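Local coordinates for protein 2-hydroxyisocaproyl-CoA dehydratase activator (PDB 4EHU) that couples ATP hydrolysis to transfer of one electron from its [4Fe-4S] cluster, shared between two subunits, to (R)-2-hydroxyisocaproyl-CoA dehydratase in leucine fermentation, at residues K138-D143 and S174-N179; I150-Q155 and I222-A227; E28-G33 and P39-E44; H83-N88 and A252-K257; V107-L110 and L116-F119. All blocks are in the same frame, centred on the assembly; numbering follows the deposited sequence. Where two conformers were deposited one is given.

In the fold
The fold is that of the actin-like ATPases, with two five-stranded mixed sheets, and the five contacts are spread over both halves. Contact 3 lies on the first sheet and close to the nucleotide: Gly33 comes within about 6 Å of the bound ATP analogue, between nearest atoms. Contact 5 is the edge hairpin of the second sheet and touches contact 4, where Asn88 and Ala84 pack on Leu110; their centres are about 18 Å apart. Contacts 1 and 2, with centres about 17 Å apart, share the helical region that also carries the cluster cysteines, and meet through Val142 and Ile150. Contacts 1 and 4 are about 42 Å apart between centres, on opposite sides of the chain's centre.

Contact 1 of 5, residues K138-D143 and S174-N179; sequences KIIEVD and SHLSEN
Two helix ends meet here, helix 130-140 and helix 165-177, in the helical part of the subunit that also holds the cluster ligand Cys164, and Leu176 makes the whole junction from its side. Its CB points toward the other helix; CD1 lies mainly against Ile139 and CD2 against Ile140, with CD1 also near Ile140 CG2. Leu176 CD1 is 3.9 Å from Ile139 CG2 and also rests 3.7 Å from Ile139 O, while Leu176 CD2 meets Ile140 CG2 at 3.9 Å. In both pairs the side chains cross at about a right angle and meet through methyls alone. Ile139 presents CG2 because that methyl is anti to the backbone N, with CG1 beside the N (chi1 -58°). Both helices finish in Schellman motifs, Glu141 and Asn179 being the C-prime residues with positive phi; asparagine adopts this backbone readily. On the second helix, Ser174 O accepts two bonds, from Glu178 N at 2.9 Å and from Ser177 OG at 2.9 Å, both reaching it from the same face of its carbonyl plane. Branched aliphatic residues suit an apolar seam that is only partly covered. Helix 182-204 adds Ile182 and Val186 on Ile140 and Ile185 on Leu176.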
# COMPACT_ATOMS: atom_id res chain seq x y z
N LYS A 138 -7.20 9.37 -10.58
CA LYS A 138 -6.71 9.02 -11.91
C LYS A 138 -7.57 7.93 -12.53
O LYS A 138 -7.92 7.99 -13.71
CB LYS A 138 -5.25 8.57 -11.83
CG LYS A 138 -4.59 8.27 -13.17
CD LYS A 138 -3.14 7.82 -12.95
CE LYS A 138 -2.38 7.65 -14.26
NZ LYS A 138 -0.96 7.23 -14.05
N ILE A 139 -7.95 6.94 -11.73
CA ILE A 139 -8.71 5.81 -12.25
C ILE A 139 -10.14 6.19 -12.63
O ILE A 139 -10.67 5.72 -13.63
CB ILE A 139 -8.77 4.69 -11.22
CG1 ILE A 139 -7.36 4.25 -10.88
CG2 ILE A 139 -9.56 3.50 -11.76
CD1 ILE A 139 -7.29 3.42 -9.64
N ILE A 140 -10.77 7.04 -11.81
CA ILE A 140 -12.14 7.45 -12.09
C ILE A 140 -12.17 8.66 -13.02
O ILE A 140 -13.24 9.11 -13.43
CB ILE A 140 -12.92 7.73 -10.80
CG1 ILE A 140 -12.33 8.93 -10.07
CG2 ILE A 140 -12.90 6.49 -9.89
CD1 ILE A 140 -13.15 9.34 -8.86
N GLU A 141 -10.99 9.16 -13.37
CA GLU A 141 -10.81 10.24 -14.33
C GLU A 141 -11.51 11.54 -13.92
O GLU A 141 -12.25 12.14 -14.69
CB GLU A 141 -11.23 9.79 -15.73
CG GLU A 141 -10.45 8.57 -16.17
CD GLU A 141 -10.78 8.11 -17.58
OE1 GLU A 141 -11.82 8.55 -18.11
OE2 GLU A 141 -10.00 7.32 -18.14
N VAL A 142 -11.26 11.98 -12.69
CA VAL A 142 -11.62 13.33 -12.28
C VAL A 142 -10.43 13.93 -11.56
O VAL A 142 -9.58 13.21 -11.06
CB VAL A 142 -12.84 13.34 -11.37
CG1 VAL A 142 -14.03 12.66 -12.05
CG2 VAL A 142 -12.52 12.69 -10.05
N ASP A 143 -10.36 15.25 -11.50
CA ASP A 143 -9.25 15.88 -10.81
C ASP A 143 -9.48 15.74 -9.31
O ASP A 143 -10.63 15.71 -8.84
CB ASP A 143 -9.14 17.35 -11.18
CG ASP A 143 -9.12 17.57 -12.68
OD1 ASP A 143 -8.74 16.63 -13.42
OD2 ASP A 143 -9.49 18.68 -13.13
N SER A 174 -13.87 -2.20 -10.62
CA SER A 174 -15.05 -3.05 -10.75
C SER A 174 -16.33 -2.24 -10.62
O SER A 174 -17.31 -2.50 -11.33
CB SER A 174 -15.03 -4.17 -9.72
OG SER A 174 -14.02 -5.09 -10.05
N HIS A 175 -16.33 -1.28 -9.70
CA HIS A 175 -17.48 -0.42 -9.53
C HIS A 175 -17.74 0.40 -10.79
O HIS A 175 -18.88 0.59 -11.18
CB HIS A 175 -17.29 0.50 -8.33
CG HIS A 175 -17.46 -0.16 -7.00
ND1 HIS A 175 -18.58 -0.91 -6.67
CD2 HIS A 175 -16.69 -0.14 -5.89
CE1 HIS A 175 -18.47 -1.33 -5.43
NE2 HIS A 175 -17.32 -0.89 -4.93
N LEU A 176 -16.68 0.89 -11.41
CA LEU A 176 -16.83 1.69 -12.63
C LEU A 176 -17.39 0.82 -13.76
O LEU A 176 -18.26 1.26 -14.51
CB LEU A 176 -15.49 2.31 -13.05
CG LEU A 176 -14.83 3.35 -12.13
CD1 LEU A 176 -13.37 3.53 -12.48
CD2 LEU A 176 -15.55 4.71 -12.20
N SER A 177 -16.91 -0.41 -13.87
CA SER A 177 -17.42 -1.30 -14.91
C SER A 177 -18.87 -1.69 -14.62
O SER A 177 -19.66 -1.93 -15.54
CB SER A 177 -16.54 -2.55 -15.05
OG SER A 177 -16.78 -3.47 -14.01
N GLU A 178 -19.24 -1.72 -13.35
CA GLU A 178 -20.61 -2.04 -12.98
C GLU A 178 -21.53 -0.82 -13.03
O GLU A 178 -22.70 -0.90 -12.65
CB GLU A 178 -20.65 -2.68 -11.60
CG GLU A 178 -20.08 -4.09 -11.60
CD GLU A 178 -19.82 -4.62 -10.21
OE1 GLU A 178 -20.35 -4.05 -9.23
OE2 GLU A 178 -19.06 -5.61 -10.10
N ASN A 179 -21.00 0.31 -13.51
CA ASN A 179 -21.76 1.54 -13.66
C ASN A 179 -22.35 2.10 -12.37
O ASN A 179 -23.39 2.75 -12.39
CB ASN A 179 -22.88 1.34 -14.69
CG ASN A 179 -22.35 1.05 -16.08
OD1 ASN A 179 -21.35 1.63 -16.51
ND2 ASN A 179 -23.02 0.15 -16.80

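Contact 2 of 5, residues I150-Q155 and I222-A227. With ACT (acetate ion), chain I.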
# COMPACT_ATOMS: atom_id res chain seq x y z
N ILE A 150 -18.07 16.39 -5.79
CA ILE A 150 -18.75 15.24 -6.39
C ILE A 150 -19.39 14.40 -5.29
O ILE A 150 -20.55 13.97 -5.40
CB ILE A 150 -17.79 14.39 -7.22
CG1 ILE A 150 -17.51 15.13 -8.54
CG2 ILE A 150 -18.37 12.99 -7.49
CD1 ILE A 150 -16.28 14.62 -9.28
N SER A 151 -18.64 14.18 -4.21
CA SER A 151 -19.08 13.27 -3.14
C SER A 151 -20.33 13.82 -2.43
O SER A 151 -21.11 13.04 -1.88
CB SER A 151 -17.94 13.04 -2.13
OG SER A 151 -17.68 14.22 -1.40
N MET A 152 -20.52 15.14 -2.44
CA MET A 152 -21.73 15.72 -1.84
C MET A 152 -23.00 15.08 -2.39
O MET A 152 -24.03 15.05 -1.70
CB MET A 152 -21.82 17.23 -2.10
CG MET A 152 -20.67 18.02 -1.54
SD MET A 152 -20.93 19.76 -1.96
CE MET A 152 -19.73 20.53 -0.87
N ASN A 153 -22.97 14.65 -3.65
CA ASN A 153 -24.17 14.10 -4.28
C ASN A 153 -24.46 12.65 -3.92
O ASN A 153 -25.48 12.11 -4.32
CB ASN A 153 -24.08 14.21 -5.80
CG ASN A 153 -24.04 15.64 -6.28
OD1 ASN A 153 -24.75 16.50 -5.76
ND2 ASN A 153 -23.20 15.91 -7.27
N SER A 154 -23.54 12.01 -3.20
CA SER A 154 -23.71 10.60 -2.84
C SER A 154 -24.90 10.41 -1.90
O SER A 154 -25.04 11.13 -0.91
CB SER A 154 -22.43 10.07 -2.17
OG SER A 154 -22.63 8.76 -1.67
N GLN A 155 -25.72 9.43 -2.23
CA GLN A 155 -26.81 9.01 -1.34
C GLN A 155 -26.63 7.57 -0.88
O GLN A 155 -27.18 7.18 0.15
CB GLN A 155 -28.13 9.14 -2.08
CG GLN A 155 -28.46 10.62 -2.32
CD GLN A 155 -29.57 10.78 -3.36
OE1 GLN A 155 -29.30 10.93 -4.55
NE2 GLN A 155 -30.83 10.70 -2.91
N ILE A 222 -13.37 14.58 2.31
CA ILE A 222 -12.55 13.95 3.34
C ILE A 222 -12.83 14.58 4.69
O ILE A 222 -12.94 13.88 5.70
CB ILE A 222 -11.06 14.07 3.02
CG1 ILE A 222 -10.72 13.21 1.79
CG2 ILE A 222 -10.23 13.66 4.25
CD1 ILE A 222 -10.75 11.67 2.03
N VAL A 223 -12.97 15.90 4.74
CA VAL A 223 -13.29 16.56 5.99
C VAL A 223 -14.63 16.04 6.54
O VAL A 223 -14.72 15.68 7.71
CB VAL A 223 -13.30 18.08 5.84
CG1 VAL A 223 -13.72 18.74 7.17
CG2 VAL A 223 -11.89 18.56 5.41
N ARG A 224 -15.66 15.98 5.69
CA ARG A 224 -16.97 15.51 6.15
C ARG A 224 -16.91 14.05 6.63
O ARG A 224 -17.48 13.72 7.67
CB ARG A 224 -18.02 15.63 5.04
CG ARG A 224 -18.42 17.06 4.75
CD ARG A 224 -19.60 17.11 3.78
NE ARG A 224 -19.33 16.43 2.51
CZ ARG A 224 -18.75 17.00 1.45
NH1 ARG A 224 -18.38 18.27 1.50
NH2 ARG A 224 -18.55 16.28 0.35
N ALA A 225 -16.21 13.19 5.89
CA ALA A 225 -16.11 11.79 6.27
C ALA A 225 -15.34 11.65 7.58
O ALA A 225 -15.70 10.83 8.43
CB ALA A 225 -15.43 11.00 5.17
N MET A 226 -14.27 12.43 7.74
CA MET A 226 -13.54 12.39 9.00
C MET A 226 -14.38 12.83 10.18
O MET A 226 -14.35 12.18 11.21
CB MET A 226 -12.29 13.29 8.93
CG MET A 226 -11.19 12.61 8.18
SD MET A 226 -10.41 11.22 9.10
CE MET A 226 -9.80 11.99 10.57
N ALA A 227 -15.12 13.92 10.04
CA ALA A 227 -15.90 14.42 11.15
C ALA A 227 -16.94 13.37 11.53
O ALA A 227 -17.24 13.18 12.70
CB ALA A 227 -16.57 15.74 10.79
C ACT I . -20.35 13.17 1.41
O ACT I . -19.21 13.55 1.03
OXT ACT I . -21.12 14.04 1.88
CH3 ACT I . -20.77 11.73 1.27
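Oxygen O of an acetate ion, probably from the crystallisation liquor, is gripped by Arg224 of helix 220-230, whose NH2 donates to it at 2.9 Å with an N-H...acceptor angle of 156°. This is a junction between two helices of the actin-like fold: Arg224 reaches from one to helix 147-151, and a type I turn runs from Ser151 to Ser154. Arg224 NE donates to both carboxylate oxygens, at 3.1 Å to acetate OXT and, a little longer, to acetate O, and the acetate carbon C lies in the guanidinium plane at its edge. An arginine suits the place because its long chain and flat, multiply donating end can reach the other helix, where NH2 bonds to Gly148 O beside Ser151; the acetate is an occupant of the remaining donor edge. Ser151 OG is 2.8 Å from Arg224 NH2 and lies near the guanidinium plane, and it also bonds to Gly148 O. That small hydroxyl fits the buried spot, and its chi1 of 69° turns OG toward Arg224 NH2 and the acetate. His190 of helix 182-204 packs against Ser151. Met152 supplies the apolar part, its extended, flexible chain crossing the arginine side chain at about a right angle. Over one face of the guanidinium lies Met152 CG, 3.3 Å from Arg224 NH2, while Met152 CE reaches Arg224 NH1 at 3.5 Å.

Contact 3 of 5, residues E28-G33 and P39-E44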
# COMPACT_ATOMS: atom_id res chain seq x y z
N GLU A 28 2.06 30.48 -1.70
CA GLU A 28 2.12 29.82 -2.99
C GLU A 28 2.30 28.34 -2.77
O GLU A 28 3.07 27.91 -1.91
CB GLU A 28 3.27 30.38 -3.82
CG GLU A 28 3.37 29.81 -5.23
CD GLU A 28 2.16 30.13 -6.08
OE1 GLU A 28 1.49 31.15 -5.81
OE2 GLU A 28 1.87 29.36 -7.02
N THR A 29 1.57 27.55 -3.56
CA THR A 29 1.74 26.11 -3.54
C THR A 29 2.06 25.68 -4.96
O THR A 29 1.41 26.10 -5.91
CB THR A 29 0.45 25.42 -3.06
OG1 THR A 29 0.12 25.89 -1.75
CG2 THR A 29 0.62 23.90 -3.02
N ILE A 30 3.09 24.85 -5.10
CA ILE A 30 3.40 24.21 -6.37
C ILE A 30 3.36 22.71 -6.14
O ILE A 30 3.97 22.22 -5.20
CB ILE A 30 4.79 24.62 -6.89
CG1 ILE A 30 4.89 26.14 -7.00
CG2 ILE A 30 5.06 23.95 -8.22
CD1 ILE A 30 4.11 26.72 -8.15
N SER A 31 2.64 21.98 -6.99
CA SER A 31 2.41 20.55 -6.78
C SER A 31 3.59 19.70 -7.24
O SER A 31 3.40 18.63 -7.83
CB SER A 31 1.14 20.10 -7.50
OG SER A 31 0.02 20.80 -7.03
N SER A 32 4.79 20.20 -6.99
CA SER A 32 6.02 19.42 -7.12
C SER A 32 6.78 19.55 -5.80
O SER A 32 7.04 20.65 -5.33
CB SER A 32 6.89 19.95 -8.26
OG SER A 32 6.19 19.96 -9.48
N GLY A 33 7.13 18.42 -5.20
CA GLY A 33 7.69 18.42 -3.86
C GLY A 33 9.19 18.16 -3.84
O GLY A 33 9.93 18.64 -4.69
N PRO A 39 10.41 23.86 -5.10
CA PRO A 39 10.88 24.92 -4.20
C PRO A 39 11.34 26.20 -4.90
O PRO A 39 10.99 27.30 -4.48
CB PRO A 39 12.05 24.27 -3.47
CG PRO A 39 11.70 22.82 -3.46
CD PRO A 39 11.05 22.57 -4.79
N SER A 40 12.13 26.07 -5.97
CA SER A 40 12.58 27.25 -6.69
C SER A 40 11.39 27.96 -7.33
O SER A 40 11.34 29.19 -7.35
CB SER A 40 13.64 26.89 -7.74
OG SER A 40 13.14 26.01 -8.72
N ARG A 41 10.42 27.19 -7.82
CA ARG A 41 9.24 27.76 -8.44
C ARG A 41 8.37 28.49 -7.42
O ARG A 41 7.78 29.52 -7.72
CB ARG A 41 8.44 26.65 -9.13
CG ARG A 41 9.23 25.92 -10.21
CD ARG A 41 8.47 24.72 -10.73
NE ARG A 41 7.13 25.10 -11.19
CZ ARG A 41 6.20 24.24 -11.58
NH1 ARG A 41 5.02 24.68 -11.98
NH2 ARG A 41 6.45 22.93 -11.56
N VAL A 42 8.30 27.95 -6.21
CA VAL A 42 7.57 28.60 -5.13
C VAL A 42 8.18 29.97 -4.86
O VAL A 42 7.48 30.97 -4.77
CB VAL A 42 7.61 27.74 -3.85
CG1 VAL A 42 7.14 28.52 -2.64
CG2 VAL A 42 6.76 26.48 -4.02
N LEU A 43 9.50 30.00 -4.76
CA LEU A 43 10.22 31.23 -4.49
C LEU A 43 9.98 32.28 -5.57
O LEU A 43 9.73 33.44 -5.27
CB LEU A 43 11.71 30.94 -4.38
CG LEU A 43 12.13 30.23 -3.10
CD1 LEU A 43 13.59 29.80 -3.19
CD2 LEU A 43 11.90 31.14 -1.91
N GLU A 44 10.07 31.87 -6.83
CA GLU A 44 9.83 32.77 -7.95
C GLU A 44 8.47 33.45 -7.81
O GLU A 44 8.35 34.65 -8.06
CB GLU A 44 9.87 32.02 -9.28
CG GLU A 44 11.23 31.49 -9.65
CD GLU A 44 11.17 30.56 -10.84
OE1 GLU A 44 10.17 30.60 -11.59
OE2 GLU A 44 12.13 29.77 -11.03
O HOH W 1 4.10 21.43 -10.70
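Strand 28-30 and helix 39-44 run nearly antiparallel, at 150° between their directions, with their axes 8.0 Å apart at closest approach. The helix thus packs back across the edge strand of the first mixed sheet of the actin-like fold, after a short glycine-bearing loop near the nucleotide. Ile30 is the buried centre. Its CG1 presses on Val42 CG2 at 3.5 Å, the two side chains sliding past each other in opposite directions, and beta-branched residues of this kind fill the space between strand and helix. The other methyl of Val42, CG1, lies near Glu28 O, while the carboxylate of Glu28 is paired with Lys49. Pro39, with its compact ring, sits by the loop, CD 4.1 Å from Gly33 O, and also touches the ATP-binding residue Ser13, whose OG bonds to Ser32 O. At the outer side Arg41 folds back by a bend at chi3 (54°), which lays its guanidinium across Ile30: the CG2 methyl of Ile30 is 3.6 Å above the plane and over its centre. A long arginine can thus cover an aliphatic residue while its charged end meets water. One water bridges Ser32 and Arg41, 2.8 Å from Ser32 OG and weakly accepting from Arg41 NH2 at 2.9 Å.

Contact 4 of 5, residues H83-N88 and A252-K257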
# COMPACT_ATOMS: atom_id res chain seq x y z
N HIS A 83 3.59 22.78 11.73
CA HIS A 83 2.13 22.73 11.60
C HIS A 83 1.45 23.17 12.89
O HIS A 83 0.47 23.88 12.85
CB HIS A 83 1.64 21.34 11.20
CG HIS A 83 1.75 21.06 9.73
ND1 HIS A 83 1.00 21.73 8.79
CD2 HIS A 83 2.49 20.15 9.05
CE1 HIS A 83 1.28 21.26 7.59
NE2 HIS A 83 2.20 20.31 7.72
N ALA A 84 1.97 22.75 14.04
CA ALA A 84 1.36 23.17 15.30
C ALA A 84 1.42 24.69 15.46
O ALA A 84 0.42 25.30 15.85
CB ALA A 84 2.03 22.49 16.48
N ARG A 85 2.56 25.29 15.13
CA ARG A 85 2.72 26.73 15.28
C ARG A 85 1.78 27.47 14.34
O ARG A 85 1.13 28.46 14.73
CB ARG A 85 4.19 27.10 14.98
CG ARG A 85 4.50 28.60 15.09
CD ARG A 85 4.35 29.09 16.53
NE ARG A 85 4.57 30.54 16.63
CZ ARG A 85 5.77 31.11 16.63
NH1 ARG A 85 6.86 30.35 16.55
NH2 ARG A 85 5.88 32.44 16.72
N GLY A 86 1.70 27.00 13.10
CA GLY A 86 0.83 27.59 12.10
C GLY A 86 -0.64 27.50 12.50
O GLY A 86 -1.38 28.50 12.47
N VAL A 87 -1.06 26.31 12.91
CA VAL A 87 -2.45 26.12 13.32
C VAL A 87 -2.77 26.99 14.54
O VAL A 87 -3.80 27.63 14.59
CB VAL A 87 -2.74 24.65 13.62
CG1 VAL A 87 -4.09 24.49 14.30
CG2 VAL A 87 -2.68 23.85 12.33
N ASN A 88 -1.90 26.98 15.55
CA ASN A 88 -2.19 27.75 16.77
C ASN A 88 -2.30 29.26 16.50
O ASN A 88 -2.99 29.96 17.23
CB ASN A 88 -1.15 27.49 17.84
CG ASN A 88 -1.28 26.13 18.46
OD1 ASN A 88 -2.39 25.64 18.68
ND2 ASN A 88 -0.13 25.50 18.74
N ALA A 252 10.55 31.78 11.81
CA ALA A 252 11.52 32.68 11.18
C ALA A 252 11.43 34.06 11.81
O ALA A 252 12.45 34.72 12.03
CB ALA A 252 11.27 32.75 9.68
N PHE A 253 10.21 34.50 12.08
CA PHE A 253 9.97 35.74 12.79
C PHE A 253 10.58 35.67 14.18
O PHE A 253 11.22 36.64 14.61
CB PHE A 253 8.46 36.03 12.86
CG PHE A 253 8.10 37.21 13.72
CD1 PHE A 253 8.27 38.51 13.26
CD2 PHE A 253 7.57 37.02 14.99
CE1 PHE A 253 7.93 39.59 14.04
CE2 PHE A 253 7.22 38.10 15.78
CZ PHE A 253 7.40 39.39 15.31
N ASP A 254 10.43 34.54 14.88
CA ASP A 254 11.04 34.40 16.20
C ASP A 254 12.53 34.63 16.11
O ASP A 254 13.11 35.30 16.95
CB ASP A 254 10.85 33.01 16.79
CG ASP A 254 9.42 32.72 17.20
OD1 ASP A 254 8.59 33.65 17.24
OD2 ASP A 254 9.14 31.55 17.50
N GLU A 255 13.15 34.02 15.10
CA GLU A 255 14.59 34.16 14.89
C GLU A 255 14.96 35.61 14.66
O GLU A 255 15.96 36.09 15.19
CB GLU A 255 15.03 33.32 13.69
CG GLU A 255 14.97 31.84 13.92
CD GLU A 255 15.96 31.39 14.98
OE1 GLU A 255 17.12 31.86 14.97
OE2 GLU A 255 15.55 30.59 15.84
N ALA A 256 14.18 36.31 13.86
CA ALA A 256 14.44 37.70 13.55
C ALA A 256 14.35 38.56 14.82
O ALA A 256 15.20 39.41 15.07
CB ALA A 256 13.47 38.19 12.50
N LYS A 257 13.35 38.30 15.65
CA LYS A 257 13.17 39.05 16.89
C LYS A 257 14.28 38.73 17.88
O LYS A 257 14.70 39.61 18.64
CB LYS A 257 11.81 38.74 17.52
CG LYS A 257 10.64 39.15 16.66
CD LYS A 257 10.62 40.65 16.40
CE LYS A 257 10.18 41.45 17.63
NZ LYS A 257 9.89 42.88 17.29
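A surface salt bridge ties helix 79-90 to helix 243-261, the long C-terminal helix, across a backbone gap in which the nearest CA atoms, those of Arg85 and Asp254, are 11.4 Å apart. Arg85 and Asp254 approach from opposite directions and meet end-on: Arg85 NH1 donates to Asp254 OD2 at 2.7 Å and Arg85 NH2 to Asp254 OD1 at 3.0 Å, one nitrogen to each oxygen, a pairing that restricts rotation of both flat ends. The second bond is the straighter, at 165°. With the guanidinium and carboxylate planes 19° apart, the match is not quite flat; NH2 comes to OD1 on the syn side yet tilted out of the carboxylate plane, and NH1 is further out of it at OD2. Length matters here, for a long side chain is needed to span the gap to a short aspartate, and Arg85 reaches across with CG anti to the backbone N (chi1 180°) and a bend at chi2. In the actin-like fold, helix 79-90 packs on strand 210-213 through His83 and Val87 and also reaches strand 2-8 through His83, while helix 243-261 packs on strands 57-63 and 2-8, where the small Ala252 lets it lie close. Tyr251 adds a cation-pi interaction to Arg85, so the guanidinium has both an ionic and an aromatic partner.

Contact 5 of 5, residues V107-L110 and L116-F119; sequences VLKL and LLNF
The ring of Phe119 is met at its edge, near its plane, by Leu108 CD1, which lies 4.1 Å from Phe119 CE1, and Val107 O comes up obliquely to it. The side chains of Leu108 and Phe119 lie side by side and point the same way, as expected of a non-hydrogen-bonded antiparallel pair. At the backbone, Phe119 CA gives a CA-H...O contact to Val107 O at 3.3 Å. One register step away Lys109 pairs with Asn118, Lys109 N donating to Asn118 O at 3.0 Å and nearly straight (173°). Lys109 O then receives Leu117 N at 2.8 Å and, weakly, Asn118 N: Leu117 and Asn118 both face Lys109, which is a classic beta bulge. A polar side chain suits the exposed position of Asn118, and its OD1 also accepts from Phe119 N at 2.7 Å. Beyond the bulge Leu116 has its CB directed away, yet with CG anti to the backbone N (chi1 -165°) its CD1 comes back to Leu108 CB at 3.7 Å and to Leu110 CD2 at 4.1 Å. Leu108 and Phe119 thus share an apolar face, to which Leu116 returns only by its end, whereas Lys109 and Asn118 occupy the other. Strand 116-122 is the edge of the second mixed sheet; Leu80 of helix 79-90 packs on Leu116 and Phe119, strand 96-100 flanks Leu108 through Ile97, and helix 182-204 packs on Val107 and Lys109.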
# COMPACT_ATOMS: atom_id res chain seq x y z
N VAL A 107 -1.05 12.64 13.22
CA VAL A 107 -1.98 13.13 14.21
C VAL A 107 -1.23 13.61 15.44
O VAL A 107 -0.48 12.84 16.07
CB VAL A 107 -3.02 12.07 14.61
CG1 VAL A 107 -3.98 12.64 15.64
CG2 VAL A 107 -3.78 11.61 13.37
N LEU A 108 -1.42 14.88 15.75
CA LEU A 108 -0.72 15.53 16.84
C LEU A 108 -1.71 15.83 17.93
O LEU A 108 -2.81 16.39 17.67
CB LEU A 108 -0.13 16.88 16.37
CG LEU A 108 1.08 16.87 15.44
CD1 LEU A 108 0.75 16.31 14.07
CD2 LEU A 108 1.62 18.32 15.34
N LYS A 109 -1.33 15.50 19.16
CA LYS A 109 -2.08 15.95 20.31
C LYS A 109 -1.25 17.01 21.00
O LYS A 109 -0.07 16.81 21.26
CB LYS A 109 -2.37 14.79 21.27
CG LYS A 109 -3.01 15.23 22.57
CD LYS A 109 -3.39 14.05 23.45
CE LYS A 109 -4.65 14.32 24.26
NZ LYS A 109 -5.85 13.73 23.62
N LEU A 110 -1.86 18.15 21.30
CA LEU A 110 -1.14 19.26 21.90
C LEU A 110 -1.65 19.52 23.31
O LEU A 110 -2.82 19.26 23.60
CB LEU A 110 -1.37 20.55 21.09
CG LEU A 110 -1.07 20.45 19.60
CD1 LEU A 110 -1.32 21.81 18.92
CD2 LEU A 110 0.36 19.97 19.36
N LEU A 116 3.66 19.46 21.81
CA LEU A 116 3.26 18.09 21.49
C LEU A 116 3.23 17.20 22.73
O LEU A 116 4.24 17.11 23.46
CB LEU A 116 4.22 17.50 20.46
CG LEU A 116 3.69 16.23 19.80
CD1 LEU A 116 2.62 16.56 18.77
CD2 LEU A 116 4.81 15.48 19.15
N LEU A 117 2.08 16.57 22.97
CA LEU A 117 1.83 15.65 24.08
C LEU A 117 1.89 14.22 23.62
O LEU A 117 2.27 13.32 24.38
CB LEU A 117 0.41 15.86 24.62
CG LEU A 117 0.20 16.72 25.85
CD1 LEU A 117 -1.28 16.75 26.18
CD2 LEU A 117 1.01 16.20 27.03
N ASN A 118 1.45 13.99 22.38
CA ASN A 118 1.41 12.65 21.83
C ASN A 118 1.36 12.77 20.31
O ASN A 118 1.09 13.84 19.79
CB ASN A 118 0.22 11.87 22.39
CG ASN A 118 0.39 10.36 22.25
OD1 ASN A 118 1.32 9.88 21.60
ND2 ASN A 118 -0.54 9.61 22.84
N PHE A 119 1.63 11.69 19.61
CA PHE A 119 1.82 11.77 18.17
C PHE A 119 1.68 10.38 17.61
O PHE A 119 2.25 9.44 18.16
CB PHE A 119 3.22 12.32 17.87
CG PHE A 119 3.59 12.29 16.42
CD1 PHE A 119 3.02 13.18 15.52
CD2 PHE A 119 4.50 11.36 15.94
CE1 PHE A 119 3.37 13.17 14.19
CE2 PHE A 119 4.84 11.34 14.61
CZ PHE A 119 4.28 12.24 13.72